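Local coordinates for chitinase (Chromobacterium violaceum, PDB 4TXG), which probably hydrolyses the glycosidic bonds of chitin as a family 18 glycoside hydrolase and probably also binds chitin, at residues D351-A356 / R362-T367; A562-W567 / I585-A590. All blocks are in the same frame, centred on the assembly; numbering follows the deposited sequence.

Interaction 1 (D351-A356 / R362-T367); sequences DRLDRA and RYYQIT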
# COMPACT_ATOMS: atom_id res chain seq x y z
N ASP A 351 -17.32 9.65 -4.85
CA ASP A 351 -18.60 10.21 -5.28
C ASP A 351 -18.92 9.82 -6.73
O ASP A 351 -20.03 9.35 -7.03
CB ASP A 351 -18.59 11.73 -5.13
CG ASP A 351 -19.89 12.37 -5.58
OD1 ASP A 351 -20.07 12.58 -6.80
OD2 ASP A 351 -20.74 12.67 -4.71
N ARG A 352 -17.96 10.00 -7.64
CA ARG A 352 -18.25 9.74 -9.05
C ARG A 352 -18.44 8.25 -9.31
O ARG A 352 -19.32 7.86 -10.08
CB ARG A 352 -17.13 10.27 -9.95
CG ARG A 352 -16.93 11.77 -9.88
CD ARG A 352 -18.19 12.55 -10.24
NE ARG A 352 -17.86 13.98 -10.30
CZ ARG A 352 -17.85 14.80 -9.25
NH1 ARG A 352 -18.17 14.35 -8.04
NH2 ARG A 352 -17.52 16.07 -9.41
N LEU A 353 -17.62 7.42 -8.66
CA LEU A 353 -17.75 5.98 -8.86
C LEU A 353 -19.02 5.43 -8.20
O LEU A 353 -19.64 4.52 -8.74
CB LEU A 353 -16.51 5.26 -8.35
CG LEU A 353 -15.33 5.31 -9.34
CD1 LEU A 353 -14.24 4.39 -8.87
CD2 LEU A 353 -15.77 4.93 -10.73
N ASP A 354 -19.41 5.98 -7.05
CA ASP A 354 -20.67 5.57 -6.42
C ASP A 354 -21.86 5.89 -7.32
O ASP A 354 -22.75 5.07 -7.48
CB ASP A 354 -20.87 6.23 -5.05
CG ASP A 354 -20.04 5.58 -3.94
OD1 ASP A 354 -19.41 4.53 -4.19
OD2 ASP A 354 -20.03 6.12 -2.82
N ARG A 355 -21.89 7.10 -7.88
CA ARG A 355 -22.99 7.48 -8.76
C ARG A 355 -23.01 6.63 -10.03
O ARG A 355 -24.08 6.21 -10.48
CB ARG A 355 -22.89 8.96 -9.13
CG ARG A 355 -23.09 9.87 -7.94
CD ARG A 355 -23.01 11.34 -8.33
NE ARG A 355 -22.81 12.15 -7.13
CZ ARG A 355 -23.79 12.55 -6.33
NH1 ARG A 355 -23.50 13.28 -5.25
NH2 ARG A 355 -25.05 12.25 -6.62
N ALA A 356 -21.84 6.38 -10.61
CA ALA A 356 -21.74 5.54 -11.80
C ALA A 356 -22.21 4.11 -11.50
O ALA A 356 -22.90 3.49 -12.32
CB ALA A 356 -20.30 5.52 -12.33
N ARG A 362 -23.76 -2.04 -11.20
CA ARG A 362 -22.63 -2.88 -10.84
C ARG A 362 -21.65 -2.02 -10.05
O ARG A 362 -21.59 -0.82 -10.23
CB ARG A 362 -21.97 -3.49 -12.07
CG ARG A 362 -21.22 -2.51 -12.94
CD ARG A 362 -19.74 -2.57 -12.64
NE ARG A 362 -18.99 -3.36 -13.62
CZ ARG A 362 -17.90 -4.06 -13.31
NH1 ARG A 362 -17.26 -4.75 -14.24
NH2 ARG A 362 -17.47 -4.06 -12.05
N TYR A 363 -20.89 -2.64 -9.16
CA TYR A 363 -20.08 -1.87 -8.22
C TYR A 363 -18.67 -1.58 -8.74
O TYR A 363 -18.06 -2.42 -9.42
CB TYR A 363 -20.01 -2.62 -6.89
CG TYR A 363 -19.35 -1.82 -5.81
CD1 TYR A 363 -20.02 -0.76 -5.21
CD2 TYR A 363 -18.06 -2.09 -5.41
CE1 TYR A 363 -19.43 -0.02 -4.22
CE2 TYR A 363 -17.45 -1.35 -4.43
CZ TYR A 363 -18.14 -0.31 -3.84
OH TYR A 363 -17.56 0.45 -2.86
N TYR A 364 -18.15 -0.39 -8.42
CA TYR A 364 -16.77 -0.03 -8.77
C TYR A 364 -15.95 0.23 -7.51
O TYR A 364 -16.32 1.06 -6.68
CB TYR A 364 -16.72 1.20 -9.68
CG TYR A 364 -17.47 1.04 -10.98
CD1 TYR A 364 -17.00 0.18 -11.97
CD2 TYR A 364 -18.65 1.73 -11.22
CE1 TYR A 364 -17.69 0.02 -13.17
CE2 TYR A 364 -19.36 1.58 -12.41
CZ TYR A 364 -18.87 0.72 -13.38
OH TYR A 364 -19.56 0.57 -14.57
N GLN A 365 -14.84 -0.48 -7.37
CA GLN A 365 -13.98 -0.33 -6.20
C GLN A 365 -12.95 0.78 -6.38
O GLN A 365 -12.47 1.04 -7.48
CB GLN A 365 -13.27 -1.66 -5.89
CG GLN A 365 -14.18 -2.73 -5.25
CD GLN A 365 -13.44 -4.02 -4.91
OE1 GLN A 365 -12.73 -4.58 -5.74
NE2 GLN A 365 -13.62 -4.50 -3.67
N ILE A 366 -12.63 1.46 -5.28
CA ILE A 366 -11.45 2.33 -5.25
C ILE A 366 -10.46 1.76 -4.27
O ILE A 366 -10.78 1.55 -3.10
CB ILE A 366 -11.77 3.76 -4.83
CG1 ILE A 366 -12.89 4.32 -5.68
CG2 ILE A 366 -10.51 4.64 -4.94
CD1 ILE A 366 -13.24 5.72 -5.32
N THR A 367 -9.25 1.49 -4.74
CA THR A 367 -8.20 1.05 -3.84
C THR A 367 -7.01 2.00 -3.97
O THR A 367 -6.98 2.87 -4.83
CB THR A 367 -7.79 -0.41 -4.14
OG1 THR A 367 -7.14 -0.50 -5.42
CG2 THR A 367 -9.03 -1.31 -4.15
O HOH W 1 -18.79 2.13 -6.77
O HOH W 2 -18.73 3.20 -1.84

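Interaction 2 (A562-W567 / I585-A590); sequences ALAAPW and IAQKAA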
# COMPACT_ATOMS: atom_id res chain seq x y z
N ALA A 562 13.33 -14.19 12.98
CA ALA A 562 12.87 -13.01 13.71
C ALA A 562 12.37 -11.95 12.74
O ALA A 562 11.48 -11.17 13.06
CB ALA A 562 14.00 -12.46 14.60
N LEU A 563 12.95 -11.95 11.54
CA LEU A 563 12.59 -10.98 10.51
C LEU A 563 11.64 -11.56 9.46
O LEU A 563 11.07 -10.81 8.67
CB LEU A 563 13.85 -10.46 9.82
CG LEU A 563 14.86 -9.71 10.69
CD1 LEU A 563 16.22 -9.57 10.00
CD2 LEU A 563 14.27 -8.35 11.04
N ALA A 564 11.50 -12.88 9.46
CA ALA A 564 10.88 -13.63 8.36
C ALA A 564 11.50 -13.23 7.02
O ALA A 564 10.80 -12.92 6.06
CB ALA A 564 9.36 -13.43 8.33
N ALA A 565 12.83 -13.26 6.97
CA ALA A 565 13.56 -12.75 5.81
C ALA A 565 14.64 -13.73 5.33
O ALA A 565 15.53 -14.10 6.08
CB ALA A 565 14.19 -11.42 6.15
N PRO A 566 14.54 -14.15 4.06
CA PRO A 566 15.63 -14.88 3.42
C PRO A 566 16.53 -13.94 2.63
O PRO A 566 16.09 -12.86 2.22
CB PRO A 566 14.90 -15.85 2.47
CG PRO A 566 13.62 -15.10 2.10
CD PRO A 566 13.35 -14.07 3.20
N TRP A 567 17.77 -14.34 2.43
CA TRP A 567 18.65 -13.62 1.53
C TRP A 567 19.75 -14.52 1.02
O TRP A 567 19.96 -15.63 1.51
CB TRP A 567 19.26 -12.39 2.20
CG TRP A 567 20.27 -12.62 3.31
CD1 TRP A 567 21.64 -12.61 3.20
CD2 TRP A 567 19.99 -12.83 4.70
NE1 TRP A 567 22.21 -12.81 4.43
CE2 TRP A 567 21.22 -12.94 5.37
CE3 TRP A 567 18.80 -12.95 5.44
CZ2 TRP A 567 21.31 -13.16 6.75
CZ3 TRP A 567 18.89 -13.17 6.81
CH2 TRP A 567 20.13 -13.27 7.45
N ILE A 585 7.18 -16.54 2.67
CA ILE A 585 5.77 -16.44 2.29
C ILE A 585 4.91 -17.27 3.26
O ILE A 585 3.84 -16.81 3.67
CB ILE A 585 5.54 -16.89 0.82
CG1 ILE A 585 6.17 -15.89 -0.15
CG2 ILE A 585 4.04 -17.03 0.52
CD1 ILE A 585 5.66 -14.46 -0.00
N ALA A 586 5.37 -18.46 3.65
CA ALA A 586 4.58 -19.28 4.57
C ALA A 586 4.47 -18.61 5.93
O ALA A 586 3.40 -18.63 6.57
CB ALA A 586 5.19 -20.67 4.72
N GLN A 587 5.57 -18.01 6.38
CA GLN A 587 5.58 -17.31 7.66
C GLN A 587 4.66 -16.07 7.62
O GLN A 587 3.88 -15.83 8.54
CB GLN A 587 7.03 -16.92 8.04
CG GLN A 587 7.15 -16.26 9.41
CD GLN A 587 8.56 -16.28 10.00
OE1 GLN A 587 9.52 -16.73 9.38
NE2 GLN A 587 8.68 -15.76 11.23
N LYS A 588 4.70 -15.31 6.53
CA LYS A 588 3.83 -14.14 6.39
C LYS A 588 2.37 -14.55 6.24
O LYS A 588 1.46 -13.89 6.76
CB LYS A 588 4.26 -13.28 5.21
CG LYS A 588 5.57 -12.55 5.49
CD LYS A 588 6.01 -11.70 4.30
CE LYS A 588 7.35 -11.02 4.58
NZ LYS A 588 7.75 -10.10 3.47
N ALA A 589 2.14 -15.66 5.53
CA ALA A 589 0.79 -16.16 5.33
C ALA A 589 0.17 -16.59 6.65
O ALA A 589 -1.03 -16.39 6.87
CB ALA A 589 0.80 -17.33 4.34
N ALA A 590 0.96 -17.19 7.53
CA ALA A 590 0.45 -17.57 8.84
C ALA A 590 0.02 -16.33 9.62
O ALA A 590 -1.02 -16.33 10.28
CB ALA A 590 1.50 -18.36 9.63
O HOH W 3 10.73 -11.18 3.86

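Interaction 1 (D351-A356 / R362-T367)
L353 packs its two methyl branches against the start of the strand and the residue that leads into it: CD1 lies 3.5 Å from I366 CG1, tighter than usual carbon-carbon contact, while CD2 rests 4.0 Å from Y364 CB. The L353 and Y364 side chains cross at about a right angle. Y364 has CG anti to its own carbonyl carbon (chi1 -59°), which carries the ring toward the end of the helix segment. There it offers its edge, near the ring plane, to L353 O and to the backbone of A356, and CE2 is 4.1 Å from A356 CB. The phenol oxygen finds its partner beyond the segments, in a hydrogen bond to D360.

Polar closure is indirect. Water 1 accepts from Y364 N at 3.1 Å and donates weakly to L353 O, and water 2 joins D354 OD1 to Y363 OH. On the outer surface of the helix the packing gives way to charge: exposed R355 grips D351 side-on, NE to OD1 at 2.8 Å with an N-H...O angle of 165° and NH1 to OD2 at 2.9 Å, in a network that R352 joins.

Helix 338-360 follows strand 308-312 and precedes its parallel neighbour 365-371, a beta-alpha-beta crossover. With no direct hydrogen bond between the segments, apolar fit probably sets their spacing, while water 1 satisfies Y364 N and only weakly touches L353 O.

Interaction 2 (A562-W567 / I585-A590)
K588 NZ is gripped from several sides: it forms a salt bridge with E580, donates to A411 O, and gives a hydrogen bond of 3.2 Å to water 3. That water lies 2.8 Å from A564 O, linking the lysine to the turn just before strand 565-570 without a direct bond; the nearest direct approach of the pair is K588 CE to A564 O, 4.2 Å.

The second touch is made by Q587. With CG anti to the backbone N (chi1 -177°) and the chain extended beyond, its amide reaches across to A564. CB of A564 stands 3.4 Å from Q587 CD, 3.5 Å from OE1 and 3.8 Å from NE2; distances this similar place the methyl over the flat amide and not at its edge. The amide's rotation is fixed from outside the segments, OE1 by the hydroxyl of Y559 and NE2 by the carbonyl of G561.

A564 has a left-handed backbone (phi 50°, psi 51°) and, with A565, faces N560. This is a G1 beta bulge in the hairpin of strands 556-560 and 565-570, part of an antiparallel sheet inserted between barrel strands 457-462 and 599-603, as in the insertion domain of many family 18 chitinases.

How the interactions relate
Interactions 1 and 2 lie on opposite sides of the chain's centre, their own centres 35 Å apart and their nearest atoms about 20 Å apart, so neither touches the other. Both lie within the family 18 glycoside hydrolase region. Interaction 1 sets a helix against a strand and its lead-in, in the barrel wall: 362-367 enters strand 365-371, which pairs with strand 308-312. D307 and D310, partners of R362 and T367, fall in the DxxDxDxE signature of family 18, whose final glutamate is generally the catalytic acid. Interaction 2 instead sets helix 582-594 against the turn of a hairpin of the inserted sheet. The side chain of Q587 is about 12 Å from a bound cesium ion.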